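Local coordinates for protein A52 (Vaccinia virus, PDB 2VVW) that suppresses host innate immunity as a viral Bcl-2-like protein, associating with IRAK2 to inhibit NF-kappa-B signalling and with TRAF6 to activate p38, at residues Leu71-Glu74 and Asp78-Ile81; Asp111-Glu116 and Lys123-Ala128. One frame throughout, in Å; residues are numbered along the deposited sequence. Where two conformers were deposited one is given.

Interaction 1: Leu71-Glu74 and Asp78-Ile81; sequences LNSE and DNFI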
loop_
_atom_site.group_PDB
_atom_site.type_symbol
_atom_site.label_atom_id
_atom_site.label_comp_id
_atom_site.label_asym_id
_atom_site.label_seq_id
_atom_site.Cartn_x
_atom_site.Cartn_y
_atom_site.Cartn_z
ATOM N N LEU A 71 22.629 -2.499 -0.474
ATOM C CA LEU A 71 21.204 -2.247 -0.370
ATOM C C LEU A 71 20.480 -3.198 0.572
ATOM O O LEU A 71 19.559 -2.780 1.262
ATOM C CB LEU A 71 20.541 -2.271 -1.761
ATOM C CG LEU A 71 20.736 -1.071 -2.690
ATOM C CD1 LEU A 71 20.027 -1.318 -4.018
ATOM C CD2 LEU A 71 20.264 0.281 -2.047
ATOM N N ASN A 72 20.893 -4.468 0.615
ATOM C CA ASN A 72 20.202 -5.442 1.447
ATOM C C ASN A 72 20.785 -5.522 2.853
ATOM O O ASN A 72 20.346 -6.350 3.658
ATOM C CB ASN A 72 20.220 -6.825 0.784
ATOM C CG ASN A 72 19.256 -6.933 -0.393
ATOM O OD1 ASN A 72 18.286 -6.190 -0.488
ATOM N ND2 ASN A 72 19.520 -7.896 -1.296
ATOM N N SER A 73 21.747 -4.650 3.169
ATOM C CA SER A 73 22.310 -4.609 4.518
ATOM C C SER A 73 21.396 -3.863 5.468
ATOM O O SER A 73 20.457 -3.194 5.041
ATOM C CB SER A 73 23.681 -3.928 4.517
ATOM O OG SER A 73 23.548 -2.549 4.273
ATOM N N GLU A 74 21.704 -3.945 6.759
ATOM C CA GLU A 74 20.955 -3.235 7.771
ATOM C C GLU A 74 20.895 -1.738 7.452
ATOM O O GLU A 74 19.912 -1.078 7.756
ATOM C CB GLU A 74 21.592 -3.443 9.154
ATOM C CG GLU A 74 20.706 -3.030 10.310
ATOM C CD GLU A 74 19.471 -3.925 10.462
ATOM O OE1 GLU A 74 19.635 -5.170 10.556
ATOM O OE2 GLU A 74 18.338 -3.377 10.488
ATOM N N ASP A 78 19.206 3.685 4.467
ATOM C CA ASP A 78 19.917 4.928 4.764
ATOM C C ASP A 78 21.022 5.252 3.752
ATOM O O ASP A 78 21.240 6.425 3.416
ATOM C CB ASP A 78 20.508 4.858 6.165
ATOM C CG ASP A 78 19.450 4.926 7.249
ATOM O OD1 ASP A 78 18.399 5.573 7.032
ATOM O OD2 ASP A 78 19.678 4.323 8.316
ATOM N N ASN A 79 21.740 4.222 3.302
ATOM C CA ASN A 79 22.729 4.360 2.206
ATOM C C ASN A 79 22.080 4.850 0.897
ATOM O O ASN A 79 22.640 5.677 0.172
ATOM C CB ASN A 79 23.442 3.019 1.947
ATOM C CG ASN A 79 24.331 2.586 3.097
ATOM O OD1 ASN A 79 24.593 3.354 4.026
ATOM N ND2 ASN A 79 24.804 1.342 3.038
ATOM N N PHE A 80 20.892 4.327 0.591
ATOM C CA PHE A 80 20.135 4.790 -0.561
ATOM C C PHE A 80 19.776 6.277 -0.456
ATOM O O PHE A 80 19.951 7.027 -1.406
ATOM C CB PHE A 80 18.870 3.969 -0.710
ATOM C CG PHE A 80 17.961 4.443 -1.813
ATOM C CD1 PHE A 80 18.364 4.387 -3.127
ATOM C CD2 PHE A 80 16.700 4.942 -1.522
ATOM C CE1 PHE A 80 17.513 4.818 -4.148
ATOM C CE2 PHE A 80 15.860 5.374 -2.534
ATOM C CZ PHE A 80 16.265 5.301 -3.838
ATOM N N ILE A 81 19.271 6.689 0.702
ATOM C CA ILE A 81 18.901 8.099 0.913
ATOM C C ILE A 81 20.154 8.996 0.803
ATOM O O ILE A 81 20.106 10.084 0.187
ATOM C CB ILE A 81 18.168 8.285 2.266
ATOM C CG1 ILE A 81 16.789 7.577 2.258
ATOM C CG2 ILE A 81 17.989 9.767 2.632
ATOM C CD1 ILE A 81 15.763 8.155 1.242
HETATM O O HOH W 1 18.800 1.006 6.266
#
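Leu71 and Phe80 meet at a slant, with one branch of the leucine doing the touching: Leu71 CD2 lies 4.2 Å from Phe80 CB, against the root of the phenylalanine side chain and not its ring. Phe80 CG stands anti to the backbone N (chi1 175°), which carries the ring on past the leucine to Cys106 and Val109 of helix 96-115 and to Ala128 of helix 123-132. A large flat apolar residue suits this position, where helix 76-90 faces two others in the helical bundle of the Bcl-2-like fold; the branched leucine covers its base from the loop that follows helix 62-68. Nearer the surface the pairing turns polar but stays loose, Ser73 OG and Asn79 ND2 being 4.3 Å apart. Each has its partner elsewhere: the hydroxyl bonds to Arg70 O and, weakly, caps Glu75 N at the entry to helix 76-90, while the amide donates to Leu69 O. Serine, short and hydroxylated, fits such a capping place, and asparagine can reach back from the helix to a loop carbonyl. A water links the two backbones, donating to Glu74 O at 2.8 Å and accepting a longer bond from Asp78 N at 3.3 Å.

Interaction 2: Asp111-Glu116 and Lys123-Ala128; sequences DVWRNE and KYCLRA
The far end of the Trp113 indole reaches from helix 96-115 to helix 123-132, two successive helices of the Bcl-2-like bundle whose nearest CA atoms here, those of Trp113 and Tyr124, are still 10.7 Å apart. At that separation a long side chain is needed for contact, and tryptophan makes it with the outer rim of its six-membered ring: CH2 comes to 4.2 Å from Tyr124 CB, and CZ3 to 4.4 Å from Cys125 SG. Both partners approach the ring obliquely. Cysteine, small and only weakly polar, packs here and also against Cys106 and Val110 of the helix that carries the tryptophan. Tyr124 offers its methylene to the indole, while its side chain packs on Ala77 and Ile81 of helix 76-90 and its end leads away from the tryptophan. Further out, Tyr124 CE1 lies 3.6 Å above the centre of the Arg127 guanidinium in the conformer described. On helix 96-115, Asp111 forms a salt bridge with Arg32 through OD2. At the indole's other end, a probable hydrogen bond from Trp113 NE1 to Leu71 O would satisfy the buried N-H and limit rotation of the ring.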
loop_
_atom_site.group_PDB
_atom_site.type_symbol
_atom_site.label_atom_id
_atom_site.label_comp_id
_atom_site.label_asym_id
_atom_site.label_seq_id
_atom_site.Cartn_x
_atom_site.Cartn_y
_atom_site.Cartn_z
ATOM N N ASP A 111 12.904 -3.228 -6.279
ATOM C CA ASP A 111 12.940 -4.632 -6.697
ATOM C C ASP A 111 13.899 -5.442 -5.855
ATOM O O ASP A 111 13.624 -6.594 -5.546
ATOM C CB ASP A 111 13.399 -4.815 -8.144
ATOM C CG ASP A 111 12.473 -4.202 -9.158
ATOM O OD1 ASP A 111 11.285 -3.977 -8.872
ATOM O OD2 ASP A 111 12.964 -3.962 -10.276
ATOM N N VAL A 112 15.066 -4.864 -5.570
ATOM C CA VAL A 112 16.095 -5.563 -4.809
ATOM C C VAL A 112 15.546 -5.877 -3.425
ATOM O O VAL A 112 15.698 -6.980 -2.920
ATOM C CB VAL A 112 17.423 -4.732 -4.713
ATOM C CG1 VAL A 112 18.432 -5.377 -3.761
ATOM C CG2 VAL A 112 18.049 -4.557 -6.096
ATOM N N TRP A 113 14.923 -4.889 -2.799
ATOM C CA TRP A 113 14.347 -5.080 -1.476
ATOM C C TRP A 113 13.194 -6.077 -1.434
ATOM O O TRP A 113 13.118 -6.904 -0.505
ATOM C CB TRP A 113 13.930 -3.736 -0.905
ATOM C CG TRP A 113 15.071 -2.828 -0.592
ATOM C CD1 TRP A 113 16.353 -3.176 -0.240
ATOM C CD2 TRP A 113 15.028 -1.394 -0.564
ATOM N NE1 TRP A 113 17.094 -2.039 0.018
ATOM C CE2 TRP A 113 16.313 -0.938 -0.191
ATOM C CE3 TRP A 113 14.032 -0.447 -0.842
ATOM C CZ2 TRP A 113 16.623 0.423 -0.079
ATOM C CZ3 TRP A 113 14.340 0.901 -0.702
ATOM C CH2 TRP A 113 15.634 1.314 -0.334
ATOM N N ARG A 114 12.326 -6.048 -2.444
ATOM C CA ARG A 114 11.246 -7.021 -2.520
ATOM C C ARG A 114 11.827 -8.412 -2.555
ATOM O O ARG A 114 11.390 -9.313 -1.813
ATOM C CB ARG A 114 10.394 -6.772 -3.762
ATOM C CG ARG A 114 9.107 -7.595 -3.817
ATOM C CD ARG A 114 8.414 -7.427 -5.173
ATOM N NE ARG A 114 9.277 -7.890 -6.256
ATOM C CZ ARG A 114 9.876 -7.125 -7.174
ATOM N NH1 ARG A 114 9.701 -5.797 -7.226
ATOM N NH2 ARG A 114 10.645 -7.720 -8.079
ATOM N N ASN A 115 12.810 -8.601 -3.421
ATOM C CA ASN A 115 13.431 -9.918 -3.609
ATOM C C ASN A 115 14.100 -10.448 -2.345
ATOM O O ASN A 115 14.154 -11.651 -2.129
ATOM C CB ASN A 115 14.429 -9.878 -4.773
ATOM C CG ASN A 115 13.748 -9.640 -6.114
ATOM O OD1 ASN A 115 12.534 -9.834 -6.260
ATOM N ND2 ASN A 115 14.523 -9.186 -7.093
ATOM N N GLU A 116 14.579 -9.539 -1.502
ATOM C CA GLU A 116 15.184 -9.875 -0.221
ATOM C C GLU A 116 14.144 -9.947 0.922
ATOM O O GLU A 116 14.484 -10.272 2.073
ATOM C CB GLU A 116 16.263 -8.836 0.092
ATOM C CG GLU A 116 17.107 -9.074 1.337
ATOM C CD GLU A 116 18.047 -10.255 1.234
ATOM O OE1 GLU A 116 18.055 -10.971 0.207
ATOM O OE2 GLU A 116 18.785 -10.472 2.215
ATOM N N LYS A 123 8.833 2.198 1.500
ATOM C CA LYS A 123 8.534 3.541 2.048
ATOM C C LYS A 123 9.671 4.541 1.824
ATOM O O LYS A 123 9.440 5.764 1.751
ATOM C CB LYS A 123 8.245 3.439 3.529
ATOM C CG LYS A 123 7.000 2.622 3.905
ATOM C CD LYS A 123 5.713 3.321 3.548
ATOM C CE LYS A 123 4.524 2.725 4.327
ATOM N NZ LYS A 123 4.685 2.736 5.823
ATOM N N TYR A 124 10.903 4.046 1.750
ATOM C CA TYR A 124 12.057 4.929 1.520
ATOM C C TYR A 124 12.059 5.542 0.111
ATOM O O TYR A 124 12.637 6.604 -0.092
ATOM C CB TYR A 124 13.379 4.191 1.784
ATOM C CG TYR A 124 13.670 4.058 3.245
ATOM C CD1 TYR A 124 14.433 5.013 3.901
ATOM C CD2 TYR A 124 13.143 3.000 3.994
ATOM C CE1 TYR A 124 14.701 4.912 5.253
ATOM C CE2 TYR A 124 13.397 2.895 5.356
ATOM C CZ TYR A 124 14.180 3.852 5.978
ATOM O OH TYR A 124 14.443 3.767 7.327
ATOM N N CYS A 125 11.455 4.851 -0.863
ATOM C CA CYS A 125 11.249 5.441 -2.186
ATOM C C CYS A 125 10.472 6.749 -2.086
ATOM O O CYS A 125 10.802 7.714 -2.760
ATOM C CB CYS A 125 10.530 4.483 -3.110
ATOM S SG CYS A 125 11.389 2.921 -3.319
ATOM N N LEU A 126 9.456 6.791 -1.230
ATOM C CA LEU A 126 8.650 8.001 -1.082
ATOM C C LEU A 126 9.469 9.093 -0.444
ATOM O O LEU A 126 9.361 10.266 -0.844
ATOM C CB LEU A 126 7.384 7.768 -0.242
ATOM C CG LEU A 126 6.558 6.507 -0.523
ATOM C CD1 LEU A 126 5.372 6.368 0.463
ATOM C CD2 LEU A 126 6.104 6.502 -1.951
ATOM N N ARG A 127 10.266 8.736 0.570
ATOM C CA ARG A 127 11.120 9.733 1.233
ATOM C C ARG A 127 12.082 10.321 0.202
ATOM O O ARG A 127 12.294 11.510 0.159
ATOM C CB ARG A 127 11.893 9.111 2.410
ATOM C CG ARG A 127 12.573 10.127 3.323
ATOM C CD ARG A 127 13.361 9.483 4.470
ATOM N NE ARG A 127 12.592 8.535 5.278
ATOM C CZ ARG A 127 13.031 7.988 6.417
ATOM N NH1 ARG A 127 14.229 8.299 6.901
ATOM N NH2 ARG A 127 12.269 7.128 7.086
ATOM N N ALA A 128 12.649 9.468 -0.635
ATOM C CA ALA A 128 13.589 9.915 -1.668
ATOM C C ALA A 128 12.933 10.895 -2.650
ATOM O O ALA A 128 13.510 11.937 -2.962
ATOM C CB ALA A 128 14.148 8.694 -2.430
#

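How the interactions relate
Interactions 1 and 2 follow one another along the chain, and their centres are about 9 Å apart; they touch directly. The loop of the first contact and the indole of the second are joined by the probable hydrogen bond between Leu71 O and Trp113 NE1, 2.9 Å long. Beside it Asn72, which takes no part in interaction 1, packs its OD1 at 3.4 Å from Val112 CG1 and 3.6 Å from Trp113 CD1. Ile81 supplies a second connection by packing on Ala128. Both contacts lie on the same side of the chain's centre, where helices 76-90, 96-115 and 123-132 meet. Lys123, at the beginning of segment 123-128, forms salt bridges with Asp8 and Glu27 of the second subunit.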